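Arginyl-tRNA synthetase, putative (PDB 5JLD) probably catalyses the ATP-dependent attachment of L-arginine to tRNA(Arg), as a class I aminoacyl-tRNA synthetase, releasing AMP and diphosphate. Local coordinates at residues K13-F26 / I69-F82. Residues are numbered along the deposited sequence; the frame is centred on the assembly and turned at random.
Sequences KIKTIFQNSIQKCF and ISEFIISNINETIF
Crossed-helix packing, with Ile73 a knob among Phe18, Ser21, Ile22 and Cys25, and continued by the connection into strand 82-86, joins residues 13-26 to 69-82 in the N-terminal domain of this arginyl-tRNA synthetase, where the helices cross at 110° over strand 93-97. Small Ser21 lets the backbones close in, its CA 5.4 Å from Asn76 CA. Its OG, turned anti to its own backbone N (chi1 -177°), donates to Ile73 O at 2.7 Å on an in-plane lone pair, gripping a carbonyl of the last helical turn. Asn76, just past the helix, uses both ends of its amide: ND2 points almost straight at Cys25 SG (3.3 Å, 172°), while extended Lys24 brings NZ to OD1 from above the carbonyl plane. Cys25 SG also lies over one face of Phe72, 3.8 Å from the ring centroid, and Phe72 makes an offset edge-to-face pair with Phe26. Onward, Ile77 CD1 sits over a face of Phe18, and branched Ile17 sets CG2 against Ile77 CG2 and Phe82 CE2, CD1 against Glu79 CD. Lys13 meets Ile81 tip to tip, while its NZ forms a salt bridge with Glu8. Apolar side chains thus supply most of the contact, while Ser21 and Asn76 probably fix how residues 76-82 leave helix 66-75.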
ATOM      1  N   LYS A  13     -17.106 -13.424   7.283  1.00 40.20           N
ATOM      2  CA  LYS A  13     -18.268 -13.874   8.046  1.00 46.61           C
ATOM      3  C   LYS A  13     -19.334 -14.504   7.126  1.00 39.05           C
ATOM      4  O   LYS A  13     -19.798 -15.652   7.325  1.00 47.56           O
ATOM      5  CB  LYS A  13     -18.856 -12.694   8.819  1.00 52.01           C
ATOM      6  CG  LYS A  13     -20.005 -13.069   9.735  1.00 53.05           C
ATOM      7  CD  LYS A  13     -20.536 -11.872  10.511  1.00 56.58           C
ATOM      8  CE  LYS A  13     -21.440 -12.352  11.643  1.00 65.79           C
ATOM      9  NZ  LYS A  13     -21.873 -11.261  12.556  1.00 69.53           N
ATOM     10  N   ILE A  14     -19.698 -13.748   6.101  1.00 45.98           N
ATOM     11  CA  ILE A  14     -20.711 -14.182   5.142  1.00 45.92           C
ATOM     12  C   ILE A  14     -20.221 -15.377   4.309  1.00 48.37           C
ATOM     13  O   ILE A  14     -20.983 -16.342   4.057  1.00 42.87           O
ATOM     14  CB  ILE A  14     -21.109 -13.033   4.223  1.00 40.96           C
ATOM     15  CG1 ILE A  14     -21.924 -11.990   5.004  1.00 42.82           C
ATOM     16  CG2 ILE A  14     -21.864 -13.559   3.031  1.00 34.44           C
ATOM     17  CD1 ILE A  14     -22.452 -10.823   4.143  1.00 39.39           C
ATOM     18  N   LYS A  15     -18.945 -15.318   3.912  1.00 45.06           N
ATOM     19  CA  LYS A  15     -18.324 -16.433   3.193  1.00 48.39           C
ATOM     20  C   LYS A  15     -18.474 -17.707   3.995  1.00 46.39           C
ATOM     21  O   LYS A  15     -18.856 -18.743   3.454  1.00 45.93           O
ATOM     22  CB  LYS A  15     -16.836 -16.173   2.898  1.00 49.82           C
ATOM     23  CG  LYS A  15     -16.210 -17.250   2.025  1.00 55.90           C
ATOM     24  CD  LYS A  15     -14.685 -17.144   1.955  1.00 68.68           C
ATOM     25  CE  LYS A  15     -14.068 -18.472   1.489  1.00 72.02           C
ATOM     26  NZ  LYS A  15     -14.567 -19.647   2.291  1.00 67.86           N
ATOM     27  N   THR A  16     -18.184 -17.624   5.292  1.00 46.06           N
ATOM     28  CA  THR A  16     -18.343 -18.785   6.168  1.00 46.35           C
ATOM     29  C   THR A  16     -19.808 -19.266   6.238  1.00 46.39           C
ATOM     30  O   THR A  16     -20.086 -20.466   6.106  1.00 44.33           O
ATOM     31  CB  THR A  16     -17.844 -18.484   7.591  1.00 47.29           C
ATOM     32  OG1 THR A  16     -16.437 -18.225   7.548  1.00 55.79           O
ATOM     33  CG2 THR A  16     -18.112 -19.679   8.520  1.00 40.04           C
ATOM     34  N   ILE A  17     -20.743 -18.341   6.436  1.00 45.41           N
ATOM     35  CA  ILE A  17     -22.162 -18.739   6.449  1.00 45.82           C
ATOM     36  C   ILE A  17     -22.572 -19.534   5.170  1.00 38.82           C
ATOM     37  O   ILE A  17     -23.178 -20.640   5.237  1.00 43.12           O
ATOM     38  CB  ILE A  17     -23.054 -17.495   6.646  1.00 48.02           C
ATOM     39  CG1 ILE A  17     -22.872 -16.965   8.078  1.00 41.19           C
ATOM     40  CG2 ILE A  17     -24.556 -17.785   6.298  1.00 37.28           C
ATOM     41  CD1 ILE A  17     -23.452 -15.599   8.301  1.00 37.03           C
ATOM     42  N   PHE A  18     -22.178 -19.018   4.011  1.00 42.75           N
ATOM     43  CA  PHE A  18     -22.492 -19.717   2.764  1.00 43.38           C
ATOM     44  C   PHE A  18     -21.762 -21.056   2.626  1.00 45.15           C
ATOM     45  O   PHE A  18     -22.347 -22.042   2.162  1.00 41.27           O
ATOM     46  CB  PHE A  18     -22.184 -18.832   1.558  1.00 43.45           C
ATOM     47  CG  PHE A  18     -23.282 -17.868   1.242  1.00 45.24           C
ATOM     48  CD1 PHE A  18     -24.316 -18.234   0.384  1.00 39.92           C
ATOM     49  CD2 PHE A  18     -23.307 -16.604   1.830  1.00 45.98           C
ATOM     50  CE1 PHE A  18     -25.343 -17.346   0.100  1.00 46.51           C
ATOM     51  CE2 PHE A  18     -24.339 -15.712   1.554  1.00 49.55           C
ATOM     52  CZ  PHE A  18     -25.355 -16.082   0.684  1.00 48.15           C
ATOM     53  N   GLN A  19     -20.491 -21.086   3.029  1.00 40.12           N
ATOM     54  CA  GLN A  19     -19.692 -22.312   3.007  1.00 45.77           C
ATOM     55  C   GLN A  19     -20.373 -23.412   3.813  1.00 39.95           C
ATOM     56  O   GLN A  19     -20.486 -24.565   3.358  1.00 43.19           O
ATOM     57  CB  GLN A  19     -18.272 -22.053   3.560  1.00 41.76           C
ATOM     58  CG  GLN A  19     -17.314 -23.232   3.394  1.00 41.81           C
ATOM     59  CD  GLN A  19     -17.052 -23.566   1.941  1.00 44.77           C
ATOM     60  OE1 GLN A  19     -16.464 -22.771   1.206  1.00 49.07           O
ATOM     61  NE2 GLN A  19     -17.502 -24.742   1.510  1.00 43.94           N
ATOM     62  N   ASN A  20     -20.843 -23.057   5.005  1.00 37.29           N
ATOM     63  CA  ASN A  20     -21.509 -24.061   5.834  1.00 40.31           C
ATOM     64  C   ASN A  20     -22.807 -24.513   5.164  1.00 47.23           C
ATOM     65  O   ASN A  20     -23.107 -25.720   5.144  1.00 48.50           O
ATOM     66  CB  ASN A  20     -21.796 -23.535   7.246  1.00 45.33           C
ATOM     67  CG  ASN A  20     -20.506 -23.205   8.035  1.00 50.98           C
ATOM     68  OD1 ASN A  20     -19.398 -23.542   7.612  1.00 49.89           O
ATOM     69  ND2 ASN A  20     -20.667 -22.556   9.186  1.00 43.35           N
ATOM     70  N   SER A  21     -23.574 -23.571   4.598  1.00 43.88           N
ATOM     71  CA  SER A  21     -24.813 -24.023   3.929  1.00 44.21           C
ATOM     72  C   SER A  21     -24.550 -24.953   2.734  1.00 37.71           C
ATOM     73  O   SER A  21     -25.247 -25.943   2.544  1.00 46.56           O
ATOM     74  CB  SER A  21     -25.650 -22.852   3.451  1.00 42.16           C
ATOM     75  OG  SER A  21     -26.849 -23.343   2.892  1.00 47.06           O
ATOM     76  N   ILE A  22     -23.535 -24.629   1.946  1.00 39.47           N
ATOM     77  CA  ILE A  22     -23.139 -25.432   0.800  1.00 49.81           C
ATOM     78  C   ILE A  22     -22.731 -26.826   1.245  1.00 52.93           C
ATOM     79  O   ILE A  22     -23.187 -27.823   0.677  1.00 56.41           O
ATOM     80  CB  ILE A  22     -21.963 -24.774   0.024  1.00 46.42           C
ATOM     81  CG1 ILE A  22     -22.460 -23.573  -0.795  1.00 48.38           C
ATOM     82  CG2 ILE A  22     -21.295 -25.788  -0.892  1.00 41.54           C
ATOM     83  CD1 ILE A  22     -21.324 -22.677  -1.298  1.00 50.93           C
ATOM     84  N   GLN A  23     -21.883 -26.889   2.271  1.00 48.77           N
ATOM     85  CA  GLN A  23     -21.451 -28.173   2.824  1.00 54.44           C
ATOM     86  C   GLN A  23     -22.626 -29.014   3.303  1.00 50.12           C
ATOM     87  O   GLN A  23     -22.669 -30.223   3.077  1.00 48.71           O
ATOM     88  CB  GLN A  23     -20.476 -27.964   3.980  1.00 64.32           C
ATOM     89  CG  GLN A  23     -19.313 -28.914   3.931  1.00 72.72           C
ATOM     90  CD  GLN A  23     -18.537 -28.765   2.638  1.00 74.83           C
ATOM     91  OE1 GLN A  23     -18.245 -27.650   2.203  1.00 73.73           O
ATOM     92  NE2 GLN A  23     -18.220 -29.886   2.004  1.00 75.46           N
ATOM     93  N   LYS A  24     -23.575 -28.369   3.968  1.00 48.75           N
ATOM     94  CA  LYS A  24     -24.766 -29.060   4.457  1.00 50.78           C
ATOM     95  C   LYS A  24     -25.626 -29.581   3.290  1.00 63.32           C
ATOM     96  O   LYS A  24     -26.154 -30.704   3.328  1.00 59.76           O
ATOM     97  CB  LYS A  24     -25.570 -28.114   5.349  1.00 53.68           C
ATOM     98  CG  LYS A  24     -26.683 -28.763   6.163  1.00 63.79           C
ATOM     99  CD  LYS A  24     -27.366 -27.734   7.066  1.00 63.51           C
ATOM    100  CE  LYS A  24     -28.723 -28.226   7.564  1.00 63.58           C
ATOM    101  NZ  LYS A  24     -29.552 -27.111   8.127  1.00 57.42           N
ATOM    102  N   CYS A  25     -25.757 -28.757   2.250  1.00 61.56           N
ATOM    103  CA  CYS A  25     -26.518 -29.119   1.057  1.00 58.77           C
ATOM    104  C   CYS A  25     -25.889 -30.283   0.311  1.00 54.61           C
ATOM    105  O   CYS A  25     -26.577 -31.200  -0.123  1.00 58.95           O
ATOM    106  CB  CYS A  25     -26.623 -27.932   0.098  1.00 57.29           C
ATOM    107  SG  CYS A  25     -27.724 -26.645   0.630  1.00 48.58           S
ATOM    108  N   PHE A  26     -24.574 -30.217   0.148  1.00 49.58           N
ATOM    109  CA  PHE A  26     -23.865 -31.219  -0.622  1.00 56.05           C
ATOM    110  C   PHE A  26     -22.643 -31.726   0.155  1.00 52.66           C
ATOM    111  O   PHE A  26     -21.519 -31.327  -0.132  1.00 55.73           O
ATOM    112  CB  PHE A  26     -23.471 -30.631  -1.978  1.00 57.78           C
ATOM    113  CG  PHE A  26     -24.613 -29.931  -2.688  1.00 58.08           C
ATOM    114  CD1 PHE A  26     -25.637 -30.668  -3.278  1.00 59.00           C
ATOM    115  CD2 PHE A  26     -24.663 -28.544  -2.764  1.00 56.25           C
ATOM    116  CE1 PHE A  26     -26.694 -30.038  -3.936  1.00 54.42           C
ATOM    117  CE2 PHE A  26     -25.715 -27.903  -3.417  1.00 53.62           C
ATOM    118  CZ  PHE A  26     -26.734 -28.653  -4.003  1.00 51.53           C
ATOM    119  N   ILE A  69     -31.013 -24.745  -7.114  1.00 46.32           N
ATOM    120  CA  ILE A  69     -29.861 -24.985  -6.260  1.00 42.55           C
ATOM    121  C   ILE A  69     -29.687 -23.808  -5.306  1.00 44.00           C
ATOM    122  O   ILE A  69     -29.511 -23.992  -4.091  1.00 45.56           O
ATOM    123  CB  ILE A  69     -28.592 -25.220  -7.099  1.00 45.92           C
ATOM    124  CG1 ILE A  69     -28.765 -26.505  -7.926  1.00 53.48           C
ATOM    125  CG2 ILE A  69     -27.321 -25.256  -6.222  1.00 41.30           C
ATOM    126  CD1 ILE A  69     -27.469 -26.997  -8.593  1.00 56.47           C
ATOM    127  N   SER A  70     -29.792 -22.591  -5.832  1.00 45.17           N
ATOM    128  CA  SER A  70     -29.596 -21.444  -4.950  1.00 47.75           C
ATOM    129  C   SER A  70     -30.676 -21.412  -3.865  1.00 42.97           C
ATOM    130  O   SER A  70     -30.403 -21.027  -2.733  1.00 44.53           O
ATOM    131  CB  SER A  70     -29.576 -20.137  -5.741  1.00 46.53           C
ATOM    132  OG  SER A  70     -30.859 -19.746  -6.135  1.00 50.57           O
ATOM    133  N   GLU A  71     -31.882 -21.861  -4.208  1.00 41.81           N
ATOM    134  CA  GLU A  71     -32.979 -21.928  -3.245  1.00 47.36           C
ATOM    135  C   GLU A  71     -32.732 -22.982  -2.148  1.00 49.32           C
ATOM    136  O   GLU A  71     -33.045 -22.767  -0.979  1.00 45.60           O
ATOM    137  CB  GLU A  71     -34.293 -22.220  -3.979  1.00 46.37           C
ATOM    138  CG  GLU A  71     -35.415 -21.313  -3.569  1.00 59.25           C
ATOM    139  CD  GLU A  71     -35.170 -19.868  -3.944  1.00 64.41           C
ATOM    140  OE1 GLU A  71     -34.971 -19.597  -5.140  1.00 77.07           O
ATOM    141  OE2 GLU A  71     -35.202 -18.999  -3.048  1.00 64.69           O
ATOM    142  N   PHE A  72     -32.180 -24.127  -2.528  1.00 46.05           N
ATOM    143  CA  PHE A  72     -31.758 -25.111  -1.529  1.00 56.00           C
ATOM    144  C   PHE A  72     -30.704 -24.490  -0.560  1.00 52.61           C
ATOM    145  O   PHE A  72     -30.846 -24.542   0.694  1.00 49.85           O
ATOM    146  CB  PHE A  72     -31.224 -26.355  -2.251  1.00 57.20           C
ATOM    147  CG  PHE A  72     -30.984 -27.541  -1.361  1.00 51.21           C
ATOM    148  CD1 PHE A  72     -31.870 -27.862  -0.344  1.00 44.09           C
ATOM    149  CD2 PHE A  72     -29.877 -28.357  -1.569  1.00 46.98           C
ATOM    150  CE1 PHE A  72     -31.647 -28.969   0.463  1.00 50.78           C
ATOM    151  CE2 PHE A  72     -29.644 -29.459  -0.768  1.00 48.36           C
ATOM    152  CZ  PHE A  72     -30.525 -29.767   0.253  1.00 47.98           C
ATOM    153  N   ILE A  73     -29.691 -23.849  -1.143  1.00 40.15           N
ATOM    154  CA  ILE A  73     -28.673 -23.164  -0.330  1.00 39.03           C
ATOM    155  C   ILE A  73     -29.295 -22.144   0.646  1.00 43.28           C
ATOM    156  O   ILE A  73     -28.970 -22.112   1.825  1.00 44.69           O
ATOM    157  CB  ILE A  73     -27.643 -22.440  -1.212  1.00 46.01           C
ATOM    158  CG1 ILE A  73     -26.807 -23.460  -1.999  1.00 48.85           C
ATOM    159  CG2 ILE A  73     -26.761 -21.517  -0.354  1.00 38.32           C
ATOM    160  CD1 ILE A  73     -25.782 -22.837  -2.904  1.00 48.23           C
ATOM    161  N   ILE A  74     -30.191 -21.312   0.136  1.00 42.05           N
ATOM    162  CA  ILE A  74     -30.902 -20.340   0.958  1.00 47.42           C
ATOM    163  C   ILE A  74     -31.696 -21.020   2.084  1.00 51.00           C
ATOM    164  O   ILE A  74     -31.657 -20.571   3.234  1.00 42.78           O
ATOM    165  CB  ILE A  74     -31.845 -19.482   0.083  1.00 48.74           C
ATOM    166  CG1 ILE A  74     -31.012 -18.528  -0.793  1.00 44.38           C
ATOM    167  CG2 ILE A  74     -32.871 -18.724   0.943  1.00 45.91           C
ATOM    168  CD1 ILE A  74     -31.829 -17.592  -1.661  1.00 45.09           C
ATOM    169  N   SER A  75     -32.391 -22.110   1.752  1.00 41.98           N
ATOM    170  CA  SER A  75     -33.180 -22.854   2.730  1.00 46.65           C
ATOM    171  C   SER A  75     -32.281 -23.397   3.840  1.00 48.77           C
ATOM    172  O   SER A  75     -32.748 -23.626   4.960  1.00 47.11           O
ATOM    173  CB  SER A  75     -33.942 -24.014   2.079  1.00 42.41           C
ATOM    174  OG  SER A  75     -33.079 -25.131   1.861  1.00 42.60           O
ATOM    175  N   ASN A  76     -31.001 -23.606   3.550  1.00 45.56           N
ATOM    176  CA  ASN A  76     -30.136 -24.050   4.647  1.00 48.54           C
ATOM    177  C   ASN A  76     -29.330 -22.932   5.332  1.00 55.31           C
ATOM    178  O   ASN A  76     -28.375 -23.198   6.079  1.00 48.24           O
ATOM    179  CB  ASN A  76     -29.215 -25.166   4.160  1.00 44.96           C
ATOM    180  CG  ASN A  76     -29.880 -26.541   4.254  1.00 49.44           C
ATOM    181  OD1 ASN A  76     -30.549 -26.858   5.243  1.00 47.15           O
ATOM    182  ND2 ASN A  76     -29.728 -27.347   3.213  1.00 48.10           N
ATOM    183  N   ILE A  77     -29.746 -21.686   5.111  1.00 53.34           N
ATOM    184  CA  ILE A  77     -29.181 -20.543   5.829  1.00 48.86           C
ATOM    185  C   ILE A  77     -30.190 -19.975   6.835  1.00 51.11           C
ATOM    186  O   ILE A  77     -31.340 -19.704   6.492  1.00 48.52           O
ATOM    187  CB  ILE A  77     -28.755 -19.428   4.858  1.00 50.36           C
ATOM    188  CG1 ILE A  77     -27.518 -19.860   4.069  1.00 49.90           C
ATOM    189  CG2 ILE A  77     -28.502 -18.115   5.607  1.00 45.79           C
ATOM    190  CD1 ILE A  77     -27.151 -18.924   2.933  1.00 35.79           C
ATOM    191  N   ASN A  78     -29.762 -19.803   8.077  1.00 63.81           N
ATOM    192  CA  ASN A  78     -30.618 -19.226   9.116  1.00 68.33           C
ATOM    193  C   ASN A  78     -29.867 -18.138   9.894  1.00 68.11           C
ATOM    194  O   ASN A  78     -29.139 -18.436  10.841  1.00 61.03           O
ATOM    195  CB  ASN A  78     -31.112 -20.326  10.062  1.00 70.49           C
ATOM    196  CG  ASN A  78     -32.208 -19.850  11.003  1.00 80.09           C
ATOM    197  OD1 ASN A  78     -32.995 -18.961  10.665  1.00 81.35           O
ATOM    198  ND2 ASN A  78     -32.268 -20.448  12.193  1.00 76.39           N
ATOM    199  N   GLU A  79     -30.021 -16.884   9.474  1.00 64.31           N
ATOM    200  CA  GLU A  79     -29.245 -15.786  10.054  1.00 67.25           C
ATOM    201  C   GLU A  79     -30.097 -14.546  10.288  1.00 69.68           C
ATOM    202  O   GLU A  79     -30.649 -13.971   9.344  1.00 69.50           O
ATOM    203  CB  GLU A  79     -28.052 -15.409   9.153  1.00 63.82           C
ATOM    204  CG  GLU A  79     -27.099 -16.548   8.826  1.00 58.35           C
ATOM    205  CD  GLU A  79     -26.340 -17.028  10.038  1.00 60.09           C
ATOM    206  OE1 GLU A  79     -26.227 -16.249  11.003  1.00 65.32           O
ATOM    207  OE2 GLU A  79     -25.878 -18.189  10.041  1.00 57.84           O
ATOM    208  N   THR A  80     -30.175 -14.110  11.539  1.00 64.58           N
ATOM    209  CA  THR A  80     -30.957 -12.922  11.845  1.00 67.48           C
ATOM    210  C   THR A  80     -30.255 -11.657  11.363  1.00 63.69           C
ATOM    211  O   THR A  80     -30.886 -10.613  11.249  1.00 63.89           O
ATOM    212  CB  THR A  80     -31.247 -12.784  13.354  1.00 72.91           C
ATOM    213  OG1 THR A  80     -30.017 -12.674  14.078  1.00 68.49           O
ATOM    214  CG2 THR A  80     -32.032 -13.989  13.865  1.00 77.98           C
ATOM    215  N   ILE A  81     -28.957 -11.739  11.071  1.00 55.81           N
ATOM    216  CA  ILE A  81     -28.236 -10.547  10.610  1.00 54.46           C
ATOM    217  C   ILE A  81     -28.535 -10.226   9.151  1.00 51.49           C
ATOM    218  O   ILE A  81     -28.210  -9.147   8.656  1.00 52.00           O
ATOM    219  CB  ILE A  81     -26.722 -10.695  10.794  1.00 55.86           C
ATOM    220  CG1 ILE A  81     -26.166 -11.766   9.858  1.00 53.74           C
ATOM    221  CG2 ILE A  81     -26.404 -11.026  12.252  1.00 56.57           C
ATOM    222  CD1 ILE A  81     -24.665 -11.763   9.794  1.00 52.81           C
ATOM    223  N   PHE A  82     -29.151 -11.175   8.459  1.00 52.02           N
ATOM    224  CA  PHE A  82     -29.628 -10.949   7.105  1.00 50.56           C
ATOM    225  C   PHE A  82     -31.045 -10.395   7.149  1.00 51.57           C
ATOM    226  O   PHE A  82     -31.965 -11.076   7.600  1.00 54.56           O
ATOM    227  CB  PHE A  82     -29.601 -12.244   6.292  1.00 50.79           C
ATOM    228  CG  PHE A  82     -28.229 -12.758   6.026  1.00 48.72           C
ATOM    229  CD1 PHE A  82     -27.146 -11.895   6.013  1.00 48.07           C
ATOM    230  CD2 PHE A  82     -28.017 -14.107   5.795  1.00 53.55           C
ATOM    231  CE1 PHE A  82     -25.859 -12.367   5.769  1.00 45.75           C
ATOM    232  CE2 PHE A  82     -26.739 -14.593   5.552  1.00 52.79           C
ATOM    233  CZ  PHE A  82     -25.655 -13.714   5.539  1.00 43.98           C
TER